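Glycosyl hydrolase family 2, TIM barrel domain protein (Parabacteroides merdae ATCC 43184, PDB 6DXU) probably catalyses the hydrolysis of beta-glucuronides in the human gut, as a family 2 glycoside hydrolase that carries its catalytic chemistry on a TIM barrel. Local coordinates at residues Gly487-Val492 with Pro599-Asn604; Gly491-Tyr496 with Glu565-Arg570; Ala466-Glu471 with Ser483-Trp488. One frame throughout, in Å; residues are numbered along the deposited sequence.

Contact 1 (Gly487-Val492 with Pro599-Asn604); sequences GWYRGV and PVRPDN. With BCN (bicine), chain L.
Tyr-489 and Arg-601 reach out from opposite directions and meet only at their polar ends, bridging the loop after barrel strand 479-481 and the loop between strands 596-597 and 609-610; their CA atoms lie 14.7 Å apart. The phenol OH of Tyr-489 comes to the edge of the Arg-601 guanidinium, near its plane, 3.1 Å from Arg-601 NH2 and 3.4 Å from Arg-601 NH1; ring and guanidinium are tilted 32° against each other. Both types suit the gap: tyrosine carries its hydroxyl out on a rigid ring, and arginine, extended from CG to NE, adds length and a flat end with several N-H donors.

The Tyr-489 side is the tight one. Its ring is buried, with Trp-488 CD1 3.5 Å above the ring plane, over the centre, and Trp-485 meeting it edge-to-face, so the hydroxyl is aimed by aromatic packing. The Arg-601 side is looser: this partly exposed residue starts a type I turn that runs through the exposed Asp-603 to Asn-604, both of which line the bicine pocket. Here bicine donates from its O6 to Asp-603 O at 2.8 Å, while also bonding to Arg-523.

Stronger partners lie beyond the pair. Tyr-489 OH is hydrogen-bonded to Lys-612, and Arg-601 NH2 forms a salt bridge with Asp-183. The phenol oxygen thus sits beside two cationic groups, a setting that would probably draw its electron density toward them.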
loop_
_atom_site.group_PDB
_atom_site.type_symbol
_atom_site.label_atom_id
_atom_site.label_comp_id
_atom_site.label_asym_id
_atom_site.label_seq_id
_atom_site.Cartn_x
_atom_site.Cartn_y
_atom_site.Cartn_z
ATOM N N GLY D 487 -22.492 -47.468 12.266
ATOM C CA GLY D 487 -22.236 -47.911 13.616
ATOM C C GLY D 487 -21.518 -46.899 14.470
ATOM O O GLY D 487 -21.190 -47.203 15.626
ATOM N N TRP D 488 -21.223 -45.716 13.943
ATOM C CA TRP D 488 -20.656 -44.712 14.831
ATOM C C TRP D 488 -21.501 -43.452 14.820
ATOM O O TRP D 488 -22.387 -43.309 15.668
ATOM C CB TRP D 488 -19.199 -44.407 14.488
ATOM C CG TRP D 488 -18.574 -43.588 15.592
ATOM C CD1 TRP D 488 -18.192 -42.269 15.540
ATOM C CD2 TRP D 488 -18.345 -44.021 16.935
ATOM N NE1 TRP D 488 -17.700 -41.875 16.770
ATOM C CE2 TRP D 488 -17.789 -42.931 17.641
ATOM C CE3 TRP D 488 -18.538 -45.238 17.607
ATOM C CZ2 TRP D 488 -17.427 -43.021 18.992
ATOM C CZ3 TRP D 488 -18.174 -45.326 18.947
ATOM C CH2 TRP D 488 -17.629 -44.227 19.622
ATOM N N TYR D 489 -21.280 -42.548 13.857
ATOM C CA TYR D 489 -22.042 -41.302 13.859
ATOM C C TYR D 489 -23.491 -41.512 13.447
ATOM O O TYR D 489 -24.326 -40.648 13.728
ATOM C CB TYR D 489 -21.387 -40.255 12.946
ATOM C CG TYR D 489 -20.081 -39.720 13.491
ATOM C CD1 TYR D 489 -18.910 -39.816 12.754
ATOM C CD2 TYR D 489 -20.015 -39.148 14.763
ATOM C CE1 TYR D 489 -17.719 -39.345 13.253
ATOM C CE2 TYR D 489 -18.821 -38.673 15.273
ATOM C CZ TYR D 489 -17.678 -38.768 14.510
ATOM O OH TYR D 489 -16.478 -38.294 15.000
ATOM N N ARG D 490 -23.808 -42.635 12.806
ATOM C CA ARG D 490 -25.178 -42.905 12.402
ATOM C C ARG D 490 -25.366 -44.398 12.172
ATOM O O ARG D 490 -24.458 -45.097 11.708
ATOM C CB ARG D 490 -25.533 -42.118 11.132
ATOM C CG ARG D 490 -26.985 -42.210 10.707
ATOM C CD ARG D 490 -27.307 -41.153 9.649
ATOM N NE ARG D 490 -27.096 -39.797 10.155
ATOM C CZ ARG D 490 -28.015 -39.090 10.810
ATOM N NH1 ARG D 490 -29.213 -39.615 11.040
ATOM N NH2 ARG D 490 -27.740 -37.862 11.235
ATOM N N GLY D 491 -26.562 -44.876 12.504
ATOM C CA GLY D 491 -26.961 -46.232 12.192
ATOM C C GLY D 491 -26.190 -47.328 12.908
ATOM O O GLY D 491 -25.537 -47.125 13.937
ATOM N N VAL D 492 -26.239 -48.509 12.304
ATOM C CA VAL D 492 -25.629 -49.704 12.872
ATOM C C VAL D 492 -24.581 -50.208 11.898
ATOM O O VAL D 492 -24.709 -50.035 10.681
ATOM C CB VAL D 492 -26.698 -50.779 13.153
ATOM C CG1 VAL D 492 -27.708 -50.247 14.166
ATOM C CG2 VAL D 492 -27.403 -51.191 11.850
ATOM N N PRO D 599 -8.762 -29.721 18.594
ATOM C CA PRO D 599 -9.208 -28.660 19.501
ATOM C C PRO D 599 -10.702 -28.662 19.746
ATOM O O PRO D 599 -11.167 -27.930 20.628
ATOM C CB PRO D 599 -8.786 -27.380 18.765
ATOM C CG PRO D 599 -8.864 -27.754 17.291
ATOM C CD PRO D 599 -8.467 -29.218 17.237
ATOM N N VAL D 600 -11.481 -29.415 18.971
ATOM C CA VAL D 600 -12.927 -29.288 19.047
ATOM C C VAL D 600 -13.553 -30.366 19.924
ATOM O O VAL D 600 -14.781 -30.482 19.965
ATOM C CB VAL D 600 -13.569 -29.255 17.641
ATOM C CG1 VAL D 600 -12.988 -28.095 16.805
ATOM C CG2 VAL D 600 -13.393 -30.586 16.906
ATOM N N ARG D 601 -12.748 -31.155 20.637
ATOM C CA ARG D 601 -13.272 -32.234 21.481
ATOM C C ARG D 601 -12.734 -32.149 22.907
ATOM O O ARG D 601 -12.063 -33.068 23.389
ATOM C CB ARG D 601 -12.956 -33.588 20.851
ATOM C CG ARG D 601 -13.543 -33.741 19.451
ATOM C CD ARG D 601 -13.250 -35.135 18.894
ATOM N NE ARG D 601 -13.480 -35.207 17.449
ATOM C CZ ARG D 601 -14.521 -35.823 16.887
ATOM N NH1 ARG D 601 -15.444 -36.415 17.645
ATOM N NH2 ARG D 601 -14.651 -35.833 15.562
ATOM N N PRO D 602 -13.031 -31.056 23.620
ATOM C CA PRO D 602 -12.508 -30.905 24.992
ATOM C C PRO D 602 -13.007 -31.947 25.983
ATOM O O PRO D 602 -12.361 -32.143 27.024
ATOM C CB PRO D 602 -12.981 -29.499 25.391
ATOM C CG PRO D 602 -14.177 -29.241 24.549
ATOM C CD PRO D 602 -13.870 -29.912 23.226
ATOM N N ASP D 603 -14.140 -32.605 25.713
ATOM C CA ASP D 603 -14.780 -33.497 26.674
ATOM C C ASP D 603 -14.613 -34.972 26.345
ATOM O O ASP D 603 -15.322 -35.806 26.927
ATOM C CB ASP D 603 -16.263 -33.157 26.796
ATOM C CG ASP D 603 -16.485 -31.786 27.408
ATOM O OD1 ASP D 603 -15.767 -31.445 28.371
ATOM O OD2 ASP D 603 -17.339 -31.040 26.899
ATOM N N ASN D 604 -13.710 -35.324 25.430
ATOM C CA ASN D 604 -13.454 -36.727 25.152
ATOM C C ASN D 604 -12.816 -37.381 26.377
ATOM O O ASN D 604 -12.247 -36.690 27.225
ATOM C CB ASN D 604 -12.544 -36.868 23.932
ATOM C CG ASN D 604 -13.326 -36.938 22.639
ATOM O OD1 ASN D 604 -14.519 -36.635 22.624
ATOM N ND2 ASN D 604 -12.662 -37.335 21.544
HETATM N N1 BCN L . -18.329 -40.075 26.322
HETATM C C1 BCN L . -19.602 -39.805 26.964
HETATM C C2 BCN L . -19.376 -39.642 28.465
HETATM O O21 BCN L . -18.274 -39.983 28.965
HETATM O O22 BCN L . -20.290 -39.171 29.197
HETATM C C3 BCN L . -18.333 -41.463 25.872
HETATM C C4 BCN L . -18.073 -42.426 27.034
HETATM O O4 BCN L . -16.895 -42.064 27.703
HETATM C C5 BCN L . -18.213 -39.220 25.142
HETATM C C6 BCN L . -17.385 -37.975 25.459
HETATM O O6 BCN L . -16.597 -38.233 26.591
#

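Contact 2 (Gly491-Tyr496 with Glu565-Arg570)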
loop_
_atom_site.group_PDB
_atom_site.type_symbol
_atom_site.label_atom_id
_atom_site.label_comp_id
_atom_site.label_asym_id
_atom_site.label_seq_id
_atom_site.Cartn_x
_atom_site.Cartn_y
_atom_site.Cartn_z
ATOM N N GLY D 491 -26.562 -44.876 12.504
ATOM C CA GLY D 491 -26.961 -46.232 12.192
ATOM C C GLY D 491 -26.190 -47.328 12.908
ATOM O O GLY D 491 -25.537 -47.125 13.937
ATOM N N VAL D 492 -26.239 -48.509 12.304
ATOM C CA VAL D 492 -25.629 -49.704 12.872
ATOM C C VAL D 492 -24.581 -50.208 11.898
ATOM O O VAL D 492 -24.709 -50.035 10.681
ATOM C CB VAL D 492 -26.698 -50.779 13.153
ATOM C CG1 VAL D 492 -27.708 -50.247 14.166
ATOM C CG2 VAL D 492 -27.403 -51.191 11.850
ATOM N N PHE D 493 -23.523 -50.821 12.432
ATOM C CA PHE D 493 -22.456 -51.164 11.509
ATOM C C PHE D 493 -22.820 -52.335 10.603
ATOM O O PHE D 493 -22.156 -52.522 9.578
ATOM C CB PHE D 493 -21.117 -51.398 12.244
ATOM C CG PHE D 493 -21.113 -52.508 13.287
ATOM C CD1 PHE D 493 -20.877 -52.204 14.627
ATOM C CD2 PHE D 493 -21.229 -53.845 12.924
ATOM C CE1 PHE D 493 -20.815 -53.208 15.594
ATOM C CE2 PHE D 493 -21.169 -54.852 13.882
ATOM C CZ PHE D 493 -20.961 -54.525 15.229
ATOM N N THR D 494 -23.873 -53.100 10.915
ATOM C CA THR D 494 -24.294 -54.142 9.978
ATOM C C THR D 494 -24.900 -53.576 8.695
ATOM O O THR D 494 -25.112 -54.340 7.750
ATOM C CB THR D 494 -25.297 -55.091 10.650
ATOM O OG1 THR D 494 -26.336 -54.320 11.260
ATOM C CG2 THR D 494 -24.612 -55.930 11.711
ATOM N N ASP D 495 -25.168 -52.271 8.634
ATOM C CA ASP D 495 -25.602 -51.618 7.400
ATOM C C ASP D 495 -24.451 -51.203 6.483
ATOM O O ASP D 495 -24.716 -50.657 5.406
ATOM C CB ASP D 495 -26.458 -50.394 7.719
ATOM C CG ASP D 495 -27.880 -50.761 8.107
ATOM O OD1 ASP D 495 -28.264 -51.932 7.920
ATOM O OD2 ASP D 495 -28.620 -49.873 8.575
ATOM N N TYR D 496 -23.197 -51.463 6.863
ATOM C CA TYR D 496 -22.054 -50.956 6.104
ATOM C C TYR D 496 -22.113 -51.379 4.633
ATOM O O TYR D 496 -21.982 -50.545 3.728
ATOM C CB TYR D 496 -20.752 -51.437 6.752
ATOM C CG TYR D 496 -19.561 -51.419 5.810
ATOM C CD1 TYR D 496 -18.991 -52.610 5.350
ATOM C CD2 TYR D 496 -19.029 -50.218 5.360
ATOM C CE1 TYR D 496 -17.903 -52.598 4.482
ATOM C CE2 TYR D 496 -17.958 -50.194 4.491
ATOM C CZ TYR D 496 -17.401 -51.383 4.056
ATOM O OH TYR D 496 -16.329 -51.352 3.191
ATOM N N GLU D 565 -12.939 -50.318 23.875
ATOM C CA GLU D 565 -12.306 -51.048 22.789
ATOM C C GLU D 565 -13.166 -52.217 22.329
ATOM O O GLU D 565 -13.051 -52.650 21.183
ATOM C CB GLU D 565 -10.942 -51.556 23.225
ATOM C CG GLU D 565 -10.024 -50.483 23.725
ATOM C CD GLU D 565 -8.581 -50.911 23.602
ATOM O OE1 GLU D 565 -7.800 -50.757 24.568
ATOM O OE2 GLU D 565 -8.231 -51.419 22.529
ATOM N N SER D 566 -14.014 -52.745 23.219
ATOM C CA SER D 566 -14.784 -53.944 22.903
ATOM C C SER D 566 -15.761 -53.694 21.765
ATOM O O SER D 566 -15.962 -54.565 20.910
ATOM C CB SER D 566 -15.518 -54.428 24.158
ATOM O OG SER D 566 -14.631 -54.445 25.276
ATOM N N TYR D 567 -16.373 -52.512 21.735
ATOM C CA TYR D 567 -17.295 -52.182 20.654
ATOM C C TYR D 567 -16.557 -51.990 19.332
ATOM O O TYR D 567 -16.967 -52.536 18.300
ATOM C CB TYR D 567 -18.094 -50.929 21.007
ATOM C CG TYR D 567 -19.029 -50.496 19.898
ATOM C CD1 TYR D 567 -20.197 -51.201 19.641
ATOM C CD2 TYR D 567 -18.728 -49.404 19.087
ATOM C CE1 TYR D 567 -21.056 -50.822 18.621
ATOM C CE2 TYR D 567 -19.581 -49.017 18.055
ATOM C CZ TYR D 567 -20.744 -49.741 17.828
ATOM O OH TYR D 567 -21.602 -49.384 16.809
ATOM N N VAL D 568 -15.464 -51.217 19.333
ATOM C CA VAL D 568 -14.836 -50.904 18.050
ATOM C C VAL D 568 -14.178 -52.145 17.456
ATOM O O VAL D 568 -14.102 -52.286 16.229
ATOM C CB VAL D 568 -13.851 -49.720 18.159
ATOM C CG1 VAL D 568 -12.524 -50.150 18.727
ATOM C CG2 VAL D 568 -13.659 -49.082 16.777
ATOM N N VAL D 569 -13.714 -53.070 18.295
ATOM C CA VAL D 569 -13.169 -54.316 17.774
ATOM C C VAL D 569 -14.239 -55.068 16.996
ATOM O O VAL D 569 -13.977 -55.617 15.920
ATOM C CB VAL D 569 -12.584 -55.156 18.926
ATOM C CG1 VAL D 569 -12.506 -56.628 18.542
ATOM C CG2 VAL D 569 -11.195 -54.632 19.285
ATOM N N ARG D 570 -15.466 -55.079 17.515
ATOM C CA ARG D 570 -16.545 -55.764 16.810
ATOM C C ARG D 570 -16.958 -55.003 15.559
ATOM O O ARG D 570 -17.332 -55.616 14.551
ATOM C CB ARG D 570 -17.736 -55.964 17.745
ATOM C CG ARG D 570 -17.430 -56.978 18.852
ATOM C CD ARG D 570 -18.575 -57.142 19.834
ATOM N NE ARG D 570 -18.257 -58.196 20.802
ATOM C CZ ARG D 570 -18.776 -59.423 20.784
ATOM N NH1 ARG D 570 -19.662 -59.771 19.856
ATOM N NH2 ARG D 570 -18.412 -60.301 21.709
HETATM O O HOH W 1 -23.886 -50.648 15.427
#
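Phe-493 lays one edge of its ring along the outer end of Tyr-567, with Phe-493 CD1 3.6 Å from Tyr-567 OH and the hydroxyl close to the phenylalanine plane. The two side chains slide past each other in opposite directions, their rings inclined at 52° and Phe-493 CE1 3.9 Å from Tyr-567 CE1. Phe-493 holds CG between its own backbone N and carbonyl carbon (chi1 59°), which turns the ring toward the helix. There its CZ also comes 3.8 Å from Arg-570 O, and Leu-571 and His-575 extend the surface it packs on; a flat apolar ring fits this largely buried place.

Polar atoms are satisfied alongside. A water accepts from Phe-493 N at 3.0 Å and donates to Tyr-567 OH at the same distance. Tyrosine therefore offers a ring to pack against and a hydroxyl that bonds both the water and, probably, Gly-487 O. Arg-570 lends its CB and backbone, while its guanidinium leads away to a salt bridge with Glu-657.

Helix 565-579 lies in the connection between barrel strands 512-513 and 587-589, so Phe-493, from the loop after strand 479-481, packs on a helix of the beta/alpha barrel.

Contact 3 (Ala466-Glu471 with Ser483-Trp488); sequences AIRRCE and SIWAGW
Arg-468 reaches across to Ser-483 and Trp-485 with a single nitrogen, NH2. Its chain runs straight from the end of strand 464-468: CG lies opposite the backbone N (chi1 -180°) and the carbons continue extended to NE, so the guanidinium is delivered at full length. There it crosses the indole of Trp-485 at about a right angle, the two planes 75° apart, with Arg-468 NH2 at the indole edge and 3.3 Å from Trp-485 NE1. Both nitrogens are donors, so this approach is packing and not a hydrogen bond.

Two waters, lying in the guanidinium plane at its edge, take up the N-H groups instead. One accepts from Arg-468 NH2 at 3.0 Å and from Ile-484 N at 2.9 Å; the other accepts from the same NH2 at 3.1 Å and is hydrogen-bonded to Ser-483 OG. That hydroxyl also pairs with Glu-543 N, so a small residue with a versatile oxygen fits well.

In Arg-469 the first two torsions lay CG and CD against the serine, CD 3.7 Å from Ser-483 CB, and the bend at chi3 (92°) then turns the head off toward a salt bridge with Asp-432.

Strands 464-468 and 479-481 are parallel neighbours in the barrel sheet; the contact joins the end of the first to the loop after the second. Arg-468 NE bonds Val-513 O and NH1 forms a salt bridge with Glu-430. With waters, a carbonyl and a carboxylate around its N-H groups, the buried guanidinium is fixed in rotation.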
loop_
_atom_site.group_PDB
_atom_site.type_symbol
_atom_site.label_atom_id
_atom_site.label_comp_id
_atom_site.label_asym_id
_atom_site.label_seq_id
_atom_site.Cartn_x
_atom_site.Cartn_y
_atom_site.Cartn_z
ATOM N N ALA D 466 -9.554 -36.278 -6.383
ATOM C CA ALA D 466 -10.616 -36.765 -5.508
ATOM C C ALA D 466 -10.985 -35.702 -4.485
ATOM O O ALA D 466 -10.207 -34.788 -4.204
ATOM C CB ALA D 466 -10.211 -38.052 -4.771
ATOM N N ILE D 467 -12.186 -35.853 -3.912
ATOM C CA ILE D 467 -12.601 -35.130 -2.711
ATOM C C ILE D 467 -13.397 -36.089 -1.838
ATOM O O ILE D 467 -13.802 -37.170 -2.273
ATOM C CB ILE D 467 -13.457 -33.879 -3.005
ATOM C CG1 ILE D 467 -14.738 -34.256 -3.761
ATOM C CG2 ILE D 467 -12.664 -32.833 -3.761
ATOM C CD1 ILE D 467 -15.664 -33.043 -4.015
ATOM N N ARG D 468 -13.636 -35.664 -0.594
ATOM C CA ARG D 468 -14.475 -36.395 0.349
ATOM C C ARG D 468 -15.611 -35.503 0.848
ATOM O O ARG D 468 -15.380 -34.363 1.271
ATOM C CB ARG D 468 -13.661 -36.911 1.540
ATOM C CG ARG D 468 -14.519 -37.686 2.528
ATOM C CD ARG D 468 -13.764 -38.148 3.779
ATOM N NE ARG D 468 -14.741 -38.774 4.661
ATOM C CZ ARG D 468 -15.526 -38.104 5.494
ATOM N NH1 ARG D 468 -15.411 -36.779 5.603
ATOM N NH2 ARG D 468 -16.423 -38.758 6.226
ATOM N N ARG D 469 -16.832 -36.034 0.782
ATOM C CA ARG D 469 -18.065 -35.454 1.324
ATOM C C ARG D 469 -18.300 -34.012 0.850
ATOM O O ARG D 469 -18.180 -33.034 1.594
ATOM C CB ARG D 469 -18.107 -35.518 2.854
ATOM C CG ARG D 469 -19.560 -35.484 3.354
ATOM C CD ARG D 469 -19.651 -35.092 4.817
ATOM N NE ARG D 469 -19.822 -33.648 4.957
ATOM C CZ ARG D 469 -20.124 -33.047 6.102
ATOM N NH1 ARG D 469 -20.288 -33.775 7.204
ATOM N NH2 ARG D 469 -20.249 -31.721 6.144
ATOM N N CYS D 470 -18.682 -33.911 -0.415
ATOM C CA CYS D 470 -19.291 -32.678 -0.922
ATOM C C CYS D 470 -20.146 -33.108 -2.116
ATOM O O CYS D 470 -19.678 -33.126 -3.256
ATOM C CB CYS D 470 -18.256 -31.632 -1.300
ATOM S SG CYS D 470 -19.012 -30.051 -1.764
ATOM N N GLU D 471 -21.385 -33.509 -1.820
ATOM C CA GLU D 471 -22.205 -34.165 -2.836
ATOM C C GLU D 471 -22.449 -33.256 -4.041
ATOM O O GLU D 471 -22.466 -33.728 -5.185
ATOM C CB GLU D 471 -23.535 -34.622 -2.230
ATOM C CG GLU D 471 -24.331 -35.519 -3.170
ATOM C CD GLU D 471 -25.452 -36.270 -2.469
ATOM O OE1 GLU D 471 -26.023 -35.718 -1.505
ATOM O OE2 GLU D 471 -25.752 -37.416 -2.874
ATOM N N SER D 483 -19.604 -39.742 2.970
ATOM C CA SER D 483 -19.447 -39.971 4.398
ATOM C C SER D 483 -20.215 -41.233 4.777
ATOM O O SER D 483 -21.441 -41.282 4.629
ATOM C CB SER D 483 -19.955 -38.766 5.193
ATOM O OG SER D 483 -19.869 -39.003 6.585
ATOM N N ILE D 484 -19.503 -42.255 5.238
ATOM C CA ILE D 484 -20.114 -43.514 5.665
ATOM C C ILE D 484 -19.481 -43.893 6.995
ATOM O O ILE D 484 -18.368 -44.430 7.033
ATOM C CB ILE D 484 -19.952 -44.642 4.642
ATOM C CG1 ILE D 484 -20.538 -44.251 3.280
ATOM C CG2 ILE D 484 -20.638 -45.916 5.151
ATOM C CD1 ILE D 484 -20.188 -45.282 2.192
ATOM N N TRP D 485 -20.187 -43.617 8.087
ATOM C CA TRP D 485 -19.712 -43.948 9.424
ATOM C C TRP D 485 -20.676 -44.918 10.101
ATOM O O TRP D 485 -21.211 -44.615 11.173
ATOM C CB TRP D 485 -19.561 -42.665 10.248
ATOM C CG TRP D 485 -18.325 -41.874 9.943
ATOM C CD1 TRP D 485 -18.197 -40.851 9.048
ATOM C CD2 TRP D 485 -17.047 -42.032 10.561
ATOM N NE1 TRP D 485 -16.901 -40.376 9.057
ATOM C CE2 TRP D 485 -16.180 -41.081 9.986
ATOM C CE3 TRP D 485 -16.550 -42.889 11.548
ATOM C CZ2 TRP D 485 -14.844 -40.960 10.366
ATOM C CZ3 TRP D 485 -15.225 -42.768 11.927
ATOM C CH2 TRP D 485 -14.387 -41.817 11.336
ATOM N N ALA D 486 -20.916 -46.067 9.472
ATOM C CA ALA D 486 -21.921 -47.007 9.954
ATOM C C ALA D 486 -21.546 -47.544 11.331
ATOM O O ALA D 486 -20.437 -48.050 11.536
ATOM C CB ALA D 486 -22.076 -48.167 8.970
ATOM N N GLY D 487 -22.492 -47.468 12.266
ATOM C CA GLY D 487 -22.236 -47.911 13.616
ATOM C C GLY D 487 -21.518 -46.899 14.470
ATOM O O GLY D 487 -21.190 -47.203 15.626
ATOM N N TRP D 488 -21.223 -45.716 13.943
ATOM C CA TRP D 488 -20.656 -44.712 14.831
ATOM C C TRP D 488 -21.501 -43.452 14.820
ATOM O O TRP D 488 -22.387 -43.309 15.668
ATOM C CB TRP D 488 -19.199 -44.407 14.488
ATOM C CG TRP D 488 -18.574 -43.588 15.592
ATOM C CD1 TRP D 488 -18.192 -42.269 15.540
ATOM C CD2 TRP D 488 -18.345 -44.021 16.935
ATOM N NE1 TRP D 488 -17.700 -41.875 16.770
ATOM C CE2 TRP D 488 -17.789 -42.931 17.641
ATOM C CE3 TRP D 488 -18.538 -45.238 17.607
ATOM C CZ2 TRP D 488 -17.427 -43.021 18.992
ATOM C CZ3 TRP D 488 -18.174 -45.326 18.947
ATOM C CH2 TRP D 488 -17.629 -44.227 19.622
HETATM O O HOH W 2 -16.674 -41.583 5.214
HETATM O O HOH W 3 -18.263 -36.846 7.824
#

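How the contacts relate
All three contacts draw on one loop, which leaves barrel strand 479-481 and leads into helix 496-504. Contact 3 uses its first part, 483-488, against the end of strand 464-468; contact 1 its middle, against the loop 599-604; contact 2 its last part, against helix 565-579. Contact 1 shares Gly-487 and Trp-488 with contact 3, and Gly-491 and Val-492 with contact 2. Their centres are about 14 Å apart (16 Å between contacts 2 and 3). Phe-493 CB packs on Ala-486 O, 3.5 Å away, joining contacts 2 and 3 directly. The loop is thus tied to a neighbouring strand, a later helix and a bicine-binding loop further along the chain.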